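Local structure of AP endonuclease, family 2 (Brucella melitensis biovar Abortus, 3NGF) at residues A82-D96 and T128-L140. The protein probably isomerises hydroxypyruvate as a manganese-binding TIM-barrel enzyme of the hyi family, related in sequence to family 2 AP endonucleases. Residues are numbered along the deposited sequence; the frame is centred on the assembly and turned at random.
Sequences AAISGREQEFRDNVD and TFIENFRYAADKL
N132 and F91 lie at the centre of a contact between neighbouring outer helices of a TIM barrel, a worked example of how one buried amide can tie the loop before one helix to its neighbour while packing on that helix's ring. The segments 88-96 and 128-140 run nearly parallel, their axes 24° apart and 10.2 Å at closest approach, as expected of successive helices around a beta-alpha barrel. The amide of N132 stacks on the F91 ring, their planes 28° apart, with N132 CB 3.9 Å from the ring centroid. Its ND2 gives a nearly straight hydrogen bond to A82 O (2.8 Å), which it meets from above the carbonyl plane, and a second to a water that in turn donates to I84 O. With OD1 taking a bond from another water, itself bound by R92 NE, both ends of the buried amide are satisfied and its rotation is fixed. Nearby, A82 CB meets the edge of the F133 ring, whose own contacts reach V147 and V149 of the barrel wall. Further along, V95 is a knob in the hole formed by Y135, A136, K139 and L140.

The contact is loose at the rim, where D96, modelled in two conformations, makes at best a long and doubtful salt bridge to K139. By contrast, R92 forms a close-packed lid over Y135 at the partly exposed edge, its methylenes running out straight and laying aliphatic and charged parts over the same ring face. R92 CG stands 3.6 Å from the ring centroid, almost on the normal, while the guanidinium, tilted 31° to the ring, brings NH1 to 3.3 Å from Y135 CD1.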
ATOM      1  N   ALA A  82      -0.426  -9.801  11.351  1.00 12.28           N
ATOM      2  CA  ALA A  82      -1.827  -9.458  11.734  1.00 12.66           C
ATOM      3  C   ALA A  82      -2.744 -10.680  11.816  1.00 13.04           C
ATOM      4  O   ALA A  82      -3.648 -10.704  12.646  1.00 13.21           O
ATOM      5  CB  ALA A  82      -2.450  -8.419  10.814  1.00 11.92           C
ATOM      6  N   ALA A  83      -2.482 -11.707  11.003  1.00 13.94           N
ATOM      7  CA  ALA A  83      -3.338 -12.908  10.982  1.00 14.96           C
ATOM      8  C   ALA A  83      -2.727 -14.123  11.679  1.00 15.61           C
ATOM      9  O   ALA A  83      -3.188 -15.232  11.454  1.00 16.76           O
ATOM     10  CB  ALA A  83      -3.727 -13.283   9.519  1.00 15.15           C
ATOM     11  N   ILE A  84      -1.701 -13.933  12.506  1.00 15.03           N
ATOM     12  CA  ILE A  84      -1.012 -15.071  13.136  1.00 15.72           C
ATOM     13  C   ILE A  84      -1.300 -15.131  14.629  1.00 16.46           C
ATOM     14  O   ILE A  84      -0.787 -14.326  15.413  1.00 16.23           O
ATOM     15  CB  ILE A  84       0.507 -15.022  12.881  1.00 15.39           C
ATOM     16  CG1 ILE A  84       0.788 -15.121  11.369  1.00 15.98           C
ATOM     17  CG2 ILE A  84       1.219 -16.148  13.605  1.00 16.43           C
ATOM     18  CD1 ILE A  84       2.284 -15.100  10.990  1.00 17.30           C
ATOM     19  N   SER A  85      -2.119 -16.103  15.025  0.50 17.42           N
ATOM     20  CA  SER A  85      -2.481 -16.268  16.428  0.50 18.09           C
ATOM     21  C   SER A  85      -1.241 -16.372  17.296  0.50 18.24           C
ATOM     22  O   SER A  85      -0.266 -17.046  16.932  0.50 18.68           O
ATOM     23  CB  SER A  85      -3.340 -17.511  16.625  0.50 19.34           C
ATOM     24  OG  SER A  85      -3.711 -17.640  17.989  0.50 20.86           O
ATOM     25  N   GLY A  86      -1.277 -15.692  18.438  1.00 18.20           N
ATOM     26  CA  GLY A  86      -0.164 -15.712  19.382  1.00 18.83           C
ATOM     27  C   GLY A  86       0.807 -14.554  19.287  1.00 18.35           C
ATOM     28  O   GLY A  86       1.605 -14.365  20.207  1.00 18.22           O
ATOM     29  N   ARG A  87       0.742 -13.776  18.194  1.00 17.13           N
ATOM     30  CA  ARG A  87       1.614 -12.625  18.011  1.00 16.79           C
ATOM     31  C   ARG A  87       0.896 -11.289  18.241  1.00 15.38           C
ATOM     32  O   ARG A  87       1.345 -10.252  17.789  1.00 14.11           O
ATOM     33  CB  ARG A  87       2.262 -12.704  16.628  1.00 17.11           C
ATOM     34  CG  ARG A  87       3.118 -13.971  16.539  1.00 19.57           C
ATOM     35  CD  ARG A  87       3.871 -14.069  15.265  1.00 22.57           C
ATOM     36  NE  ARG A  87       4.937 -13.080  15.144  1.00 23.61           N
ATOM     37  CZ  ARG A  87       5.781 -13.061  14.121  1.00 25.23           C
ATOM     38  NH1 ARG A  87       5.686 -13.998  13.175  1.00 25.58           N
ATOM     39  NH2 ARG A  87       6.717 -12.118  14.042  1.00 25.93           N
ATOM     40  N   GLU A  88      -0.192 -11.323  18.998  1.00 15.21           N
ATOM     41  CA  GLU A  88      -1.033 -10.155  19.164  1.00 15.10           C
ATOM     42  C   GLU A  88      -0.352  -9.011  19.919  1.00 14.92           C
ATOM     43  O   GLU A  88      -0.467  -7.858  19.498  1.00 13.62           O
ATOM     44  CB  GLU A  88      -2.367 -10.520  19.830  1.00 15.99           C
ATOM     45  CG  GLU A  88      -3.213 -11.478  19.026  1.00 18.69           C
ATOM     46  CD  GLU A  88      -2.989 -12.957  19.395  1.00 21.43           C
ATOM     47  OE1 GLU A  88      -2.047 -13.287  20.159  1.00 22.29           O
ATOM     48  OE2 GLU A  88      -3.787 -13.791  18.914  1.00 23.91           O
ATOM     49  N   GLN A  89       0.352  -9.312  21.016  1.00 15.15           N
ATOM     50  CA  GLN A  89       1.017  -8.245  21.776  1.00 15.46           C
ATOM     51  C   GLN A  89       2.085  -7.613  20.894  1.00 14.17           C
ATOM     52  O   GLN A  89       2.232  -6.393  20.859  1.00 13.51           O
ATOM     53  CB  GLN A  89       1.639  -8.754  23.067  1.00 16.12           C
ATOM     54  CG  GLN A  89       2.192  -7.650  23.923  1.00 17.22           C
ATOM     55  CD  GLN A  89       1.121  -6.761  24.527  1.00 19.69           C
ATOM     56  OE1 GLN A  89       0.349  -7.206  25.368  1.00 19.89           O
ATOM     57  NE2 GLN A  89       1.089  -5.486  24.117  1.00 17.96           N
ATOM     58  N   GLU A  90       2.808  -8.451  20.162  1.00 14.37           N
ATOM     59  CA  GLU A  90       3.777  -7.977  19.176  1.00 14.24           C
ATOM     60  C   GLU A  90       3.137  -7.049  18.134  1.00 13.39           C
ATOM     61  O   GLU A  90       3.619  -5.941  17.875  1.00 13.24           O
ATOM     62  CB  GLU A  90       4.423  -9.171  18.476  1.00 14.52           C
ATOM     63  CG  GLU A  90       5.552  -8.798  17.541  1.00 16.38           C
ATOM     64  CD  GLU A  90       6.101 -10.003  16.785  1.00 21.66           C
ATOM     65  OE1 GLU A  90       5.737 -11.165  17.146  1.00 19.95           O
ATOM     66  OE2 GLU A  90       6.917  -9.775  15.857  1.00 19.89           O
ATOM     67  N   PHE A  91       2.027  -7.488  17.554  1.00 12.80           N
ATOM     68  CA  PHE A  91       1.298  -6.647  16.621  1.00 11.65           C
ATOM     69  C   PHE A  91       0.884  -5.296  17.249  1.00 11.12           C
ATOM     70  O   PHE A  91       1.068  -4.229  16.624  1.00 10.17           O
ATOM     71  CB  PHE A  91       0.070  -7.363  16.052  1.00 10.88           C
ATOM     72  CG  PHE A  91      -0.686  -6.513  15.064  1.00 10.82           C
ATOM     73  CD1 PHE A  91      -0.320  -6.489  13.719  1.00 11.42           C
ATOM     74  CD2 PHE A  91      -1.715  -5.687  15.498  1.00 11.64           C
ATOM     75  CE1 PHE A  91      -0.999  -5.647  12.808  1.00 11.36           C
ATOM     76  CE2 PHE A  91      -2.390  -4.864  14.633  1.00 11.16           C
ATOM     77  CZ  PHE A  91      -2.022  -4.835  13.273  1.00 11.39           C
ATOM     78  N   ARG A  92       0.348  -5.351  18.462  1.00 11.40           N
ATOM     79  CA  ARG A  92      -0.081  -4.157  19.203  1.00 12.23           C
ATOM     80  C   ARG A  92       1.066  -3.193  19.484  1.00 13.26           C
ATOM     81  O   ARG A  92       0.940  -1.969  19.268  1.00 13.98           O
ATOM     82  CB  ARG A  92      -0.775  -4.537  20.506  1.00 12.67           C
ATOM     83  CG  ARG A  92      -2.116  -5.244  20.260  1.00 13.51           C
ATOM     84  CD  ARG A  92      -2.767  -5.814  21.553  1.00 14.67           C
ATOM     85  NE  ARG A  92      -4.113  -6.257  21.215  1.00 14.55           N
ATOM     86  CZ  ARG A  92      -5.234  -5.928  21.838  1.00 13.16           C
ATOM     87  NH1 ARG A  92      -5.223  -5.200  22.959  1.00 14.60           N
ATOM     88  NH2 ARG A  92      -6.385  -6.372  21.346  1.00 15.93           N
ATOM     89  N   ASP A  93       2.191  -3.739  19.906  1.00 13.73           N
ATOM     90  CA  ASP A  93       3.376  -2.922  20.116  1.00 15.02           C
ATOM     91  C   ASP A  93       3.853  -2.282  18.805  1.00 13.86           C
ATOM     92  O   ASP A  93       4.295  -1.140  18.787  1.00 14.56           O
ATOM     93  CB  ASP A  93       4.497  -3.737  20.755  1.00 15.58           C
ATOM     94  CG  ASP A  93       4.175  -4.166  22.160  1.00 18.03           C
ATOM     95  OD1 ASP A  93       3.258  -3.585  22.793  1.00 20.35           O
ATOM     96  OD2 ASP A  93       4.863  -5.082  22.632  1.00 19.41           O
ATOM     97  N   ASN A  94       3.720  -3.008  17.704  1.00 13.26           N
ATOM     98  CA  ASN A  94       4.110  -2.487  16.376  1.00 12.28           C
ATOM     99  C   ASN A  94       3.182  -1.378  15.887  1.00 12.47           C
ATOM    100  O   ASN A  94       3.586  -0.483  15.116  1.00 11.20           O
ATOM    101  CB  ASN A  94       4.170  -3.644  15.378  1.00 11.88           C
ATOM    102  CG  ASN A  94       5.433  -4.501  15.540  1.00 11.90           C
ATOM    103  OD1 ASN A  94       6.414  -4.084  16.157  1.00 14.94           O
ATOM    104  ND2 ASN A  94       5.427  -5.689  14.921  1.00 11.94           N
ATOM    105  N   VAL A  95       1.937  -1.381  16.344  1.00 12.80           N
ATOM    106  CA  VAL A  95       1.038  -0.282  16.033  1.00 13.85           C
ATOM    107  C   VAL A  95       1.526   1.035  16.624  1.00 14.48           C
ATOM    108  O   VAL A  95       1.432   2.070  15.961  1.00 13.49           O
ATOM    109  CB  VAL A  95      -0.415  -0.566  16.479  1.00 13.85           C
ATOM    110  CG1 VAL A  95      -1.329   0.703  16.269  1.00 15.81           C
ATOM    111  CG2 VAL A  95      -0.951  -1.741  15.707  1.00 14.96           C
ATOM    112  N   ASP A  96       2.031   0.990  17.858  0.50 15.19           N
ATOM    113  CA  ASP A  96       2.592   2.173  18.520  0.50 15.82           C
ATOM    114  C   ASP A  96       3.734   2.773  17.706  0.50 15.33           C
ATOM    115  O   ASP A  96       3.807   3.992  17.522  0.50 14.99           O
ATOM    116  CB  ASP A  96       3.102   1.828  19.927  0.50 17.36           C
ATOM    117  CG  ASP A  96       1.977   1.517  20.903  0.50 18.25           C
ATOM    118  OD1 ASP A  96       0.906   2.135  20.795  0.50 19.15           O
ATOM    119  OD2 ASP A  96       2.164   0.653  21.791  0.50 22.29           O
ATOM    120  N   THR A 128      -7.911 -13.825  14.401  1.00 16.15           N
ATOM    121  CA  THR A 128      -6.785 -13.016  14.888  1.00 15.09           C
ATOM    122  C   THR A 128      -6.660 -11.737  14.061  1.00 13.78           C
ATOM    123  O   THR A 128      -6.421 -10.653  14.611  1.00 12.11           O
ATOM    124  CB  THR A 128      -5.488 -13.846  14.892  1.00 15.81           C
ATOM    125  OG1 THR A 128      -5.594 -14.892  15.883  1.00 17.99           O
ATOM    126  CG2 THR A 128      -4.280 -12.950  15.160  1.00 13.27           C
ATOM    127  N   PHE A 129      -6.857 -11.867  12.750  1.00 13.01           N
ATOM    128  CA  PHE A 129      -6.926 -10.704  11.846  1.00 12.65           C
ATOM    129  C   PHE A 129      -7.941  -9.677  12.341  1.00 12.51           C
ATOM    130  O   PHE A 129      -7.624  -8.492  12.451  1.00 11.51           O
ATOM    131  CB  PHE A 129      -7.278 -11.163  10.420  1.00 13.08           C
ATOM    132  CG  PHE A 129      -7.482 -10.028   9.431  1.00 13.02           C
ATOM    133  CD1 PHE A 129      -6.452  -9.625   8.601  1.00 10.48           C
ATOM    134  CD2 PHE A 129      -8.705  -9.403   9.293  1.00 12.28           C
ATOM    135  CE1 PHE A 129      -6.630  -8.613   7.674  1.00  9.16           C
ATOM    136  CE2 PHE A 129      -8.869  -8.367   8.345  1.00 13.41           C
ATOM    137  CZ  PHE A 129      -7.821  -7.986   7.558  1.00 11.98           C
ATOM    138  N   ILE A 130      -9.152 -10.138  12.661  1.00 13.09           N
ATOM    139  CA  ILE A 130     -10.237  -9.254  13.117  1.00 13.05           C
ATOM    140  C   ILE A 130      -9.844  -8.545  14.416  1.00 12.38           C
ATOM    141  O   ILE A 130      -9.982  -7.321  14.552  1.00 11.05           O
ATOM    142  CB  ILE A 130     -11.582 -10.046  13.252  1.00 13.74           C
ATOM    143  CG1 ILE A 130     -12.086 -10.433  11.859  1.00 14.31           C
ATOM    144  CG2 ILE A 130     -12.638  -9.230  13.990  1.00 14.08           C
ATOM    145  CD1 ILE A 130     -13.146 -11.477  11.822  1.00 15.38           C
ATOM    146  N   GLU A 131      -9.307  -9.299  15.375  1.00 12.95           N
ATOM    147  CA  GLU A 131      -8.924  -8.694  16.630  1.00 13.16           C
ATOM    148  C   GLU A 131      -7.851  -7.651  16.426  1.00 12.07           C
ATOM    149  O   GLU A 131      -7.916  -6.575  17.044  1.00 12.76           O
ATOM    150  CB  GLU A 131      -8.405  -9.721  17.630  1.00 14.51           C
ATOM    151  CG  GLU A 131      -9.475 -10.697  18.113  1.00 16.36           C
ATOM    152  CD  GLU A 131     -10.774 -10.065  18.624  1.00 22.13           C
ATOM    153  OE1 GLU A 131     -10.792  -8.934  19.165  1.00 22.60           O
ATOM    154  OE2 GLU A 131     -11.820 -10.755  18.509  1.00 28.53           O
ATOM    155  N   ASN A 132      -6.853  -7.978  15.605  1.00 11.37           N
ATOM    156  CA  ASN A 132      -5.716  -7.073  15.399  1.00 11.45           C
ATOM    157  C   ASN A 132      -6.093  -5.791  14.644  1.00 10.24           C
ATOM    158  O   ASN A 132      -5.669  -4.663  14.994  1.00 10.29           O
ATOM    159  CB  ASN A 132      -4.538  -7.802  14.720  1.00 11.74           C
ATOM    160  CG  ASN A 132      -3.710  -8.639  15.712  1.00 11.70           C
ATOM    161  OD1 ASN A 132      -3.587  -8.294  16.909  1.00 13.01           O
ATOM    162  ND2 ASN A 132      -3.129  -9.738  15.219  1.00 12.29           N
ATOM    163  N   PHE A 133      -6.902  -5.966  13.609  1.00 11.22           N
ATOM    164  CA  PHE A 133      -7.419  -4.837  12.823  1.00 10.41           C
ATOM    165  C   PHE A 133      -8.344  -3.973  13.659  1.00 10.93           C
ATOM    166  O   PHE A 133      -8.311  -2.764  13.553  1.00 10.46           O
ATOM    167  CB  PHE A 133      -8.068  -5.324  11.509  1.00 10.54           C
ATOM    168  CG  PHE A 133      -7.103  -5.296  10.338  1.00 11.34           C
ATOM    169  CD1 PHE A 133      -6.016  -6.167  10.268  1.00 10.41           C
ATOM    170  CD2 PHE A 133      -7.241  -4.346   9.356  1.00 11.32           C
ATOM    171  CE1 PHE A 133      -5.100  -6.097   9.222  1.00 10.79           C
ATOM    172  CE2 PHE A 133      -6.356  -4.278   8.308  1.00 11.42           C
ATOM    173  CZ  PHE A 133      -5.274  -5.140   8.238  1.00  9.52           C
ATOM    174  N   ARG A 134      -9.170  -4.571  14.511  1.00 10.82           N
ATOM    175  CA  ARG A 134      -9.985  -3.748  15.416  1.00 12.10           C
ATOM    176  C   ARG A 134      -9.135  -2.917  16.376  1.00 11.42           C
ATOM    177  O   ARG A 134      -9.441  -1.722  16.605  1.00 12.52           O
ATOM    178  CB  ARG A 134     -10.961  -4.605  16.214  1.00 12.89           C
ATOM    179  CG  ARG A 134     -12.137  -5.071  15.417  1.00 13.96           C
ATOM    180  CD  ARG A 134     -13.046  -6.001  16.220  1.00 16.12           C
ATOM    181  NE  ARG A 134     -14.175  -6.439  15.400  1.00 16.43           N
ATOM    182  CZ  ARG A 134     -15.032  -7.401  15.729  1.00 19.57           C
ATOM    183  NH1 ARG A 134     -14.902  -8.087  16.876  1.00 20.00           N
ATOM    184  NH2 ARG A 134     -16.016  -7.704  14.901  1.00 19.38           N
ATOM    185  N   TYR A 135      -8.089  -3.533  16.944  1.00 11.18           N
ATOM    186  CA  TYR A 135      -7.176  -2.822  17.852  1.00 12.15           C
ATOM    187  C   TYR A 135      -6.522  -1.666  17.095  1.00 11.62           C
ATOM    188  O   TYR A 135      -6.506  -0.533  17.561  1.00 11.66           O
ATOM    189  CB  TYR A 135      -6.091  -3.732  18.419  1.00 12.81           C
ATOM    190  CG  TYR A 135      -5.096  -2.984  19.284  1.00 14.18           C
ATOM    191  CD1 TYR A 135      -5.343  -2.777  20.653  1.00 18.15           C
ATOM    192  CD2 TYR A 135      -3.930  -2.459  18.742  1.00 13.93           C
ATOM    193  CE1 TYR A 135      -4.446  -2.081  21.436  1.00 21.27           C
ATOM    194  CE2 TYR A 135      -3.043  -1.766  19.510  1.00 17.53           C
ATOM    195  CZ  TYR A 135      -3.299  -1.564  20.860  1.00 21.50           C
ATOM    196  OH  TYR A 135      -2.389  -0.857  21.607  1.00 21.66           O
ATOM    197  N   ALA A 136      -6.011  -1.942  15.900  1.00 10.31           N
ATOM    198  CA  ALA A 136      -5.335  -0.902  15.134  1.00  9.52           C
ATOM    199  C   ALA A 136      -6.302   0.245  14.804  1.00 10.49           C
ATOM    200  O   ALA A 136      -5.943   1.412  14.891  1.00 11.98           O
ATOM    201  CB  ALA A 136      -4.744  -1.506  13.834  1.00  9.59           C
ATOM    202  N   ALA A 137      -7.518  -0.114  14.396  1.00 10.22           N
ATOM    203  CA  ALA A 137      -8.542   0.862  14.040  1.00 10.14           C
ATOM    204  C   ALA A 137      -8.800   1.745  15.230  1.00 11.14           C
ATOM    205  O   ALA A 137      -8.877   2.948  15.098  1.00 11.02           O
ATOM    206  CB  ALA A 137      -9.845   0.159  13.584  1.00 10.73           C
ATOM    207  N   ASP A 138      -8.912   1.136  16.406  1.00 10.95           N
ATOM    208  CA  ASP A 138      -9.279   1.891  17.616  1.00 12.71           C
ATOM    209  C   ASP A 138      -8.180   2.847  18.060  1.00 13.06           C
ATOM    210  O   ASP A 138      -8.464   3.947  18.583  1.00 13.21           O
ATOM    211  CB  ASP A 138      -9.641   0.923  18.737  1.00 13.34           C
ATOM    212  CG  ASP A 138     -10.975   0.184  18.505  1.00 16.98           C
ATOM    213  OD1 ASP A 138     -11.790   0.571  17.638  1.00 16.81           O
ATOM    214  OD2 ASP A 138     -11.208  -0.794  19.241  1.00 20.06           O
ATOM    215  N   LYS A 139      -6.934   2.415  17.888  1.00 14.01           N
ATOM    216  CA  LYS A 139      -5.766   3.218  18.264  1.00 14.41           C
ATOM    217  C   LYS A 139      -5.542   4.344  17.273  1.00 13.15           C
ATOM    218  O   LYS A 139      -5.104   5.430  17.659  1.00 13.67           O
ATOM    219  CB  LYS A 139      -4.516   2.337  18.335  1.00 15.40           C
ATOM    220  CG  LYS A 139      -4.401   1.547  19.633  1.00 21.06           C
ATOM    221  CD  LYS A 139      -4.087   2.468  20.840  1.00 25.78           C
ATOM    222  CE  LYS A 139      -2.710   3.185  20.660  1.00 28.77           C
ATOM    223  NZ  LYS A 139      -2.315   4.149  21.738  1.00 31.82           N
ATOM    224  N   LEU A 140      -5.849   4.088  15.998  1.00 11.89           N
ATOM    225  CA  LEU A 140      -5.608   5.070  14.932  1.00 11.76           C
ATOM    226  C   LEU A 140      -6.743   6.103  14.732  1.00 11.44           C
ATOM    227  O   LEU A 140      -6.490   7.202  14.227  1.00 11.84           O
ATOM    228  CB  LEU A 140      -5.314   4.354  13.622  1.00 11.36           C
ATOM    229  CG  LEU A 140      -4.064   3.435  13.642  1.00 13.52           C
ATOM    230  CD1 LEU A 140      -3.857   2.751  12.258  1.00 14.28           C
ATOM    231  CD2 LEU A 140      -2.819   4.111  14.137  1.00 18.46           C
TER
HETATM  232  O   HOH W   1      -1.034 -11.547  15.752  1.00 12.03           O
HETATM  233  O   HOH W   2      -5.156  -7.933  19.131  1.00 15.26           O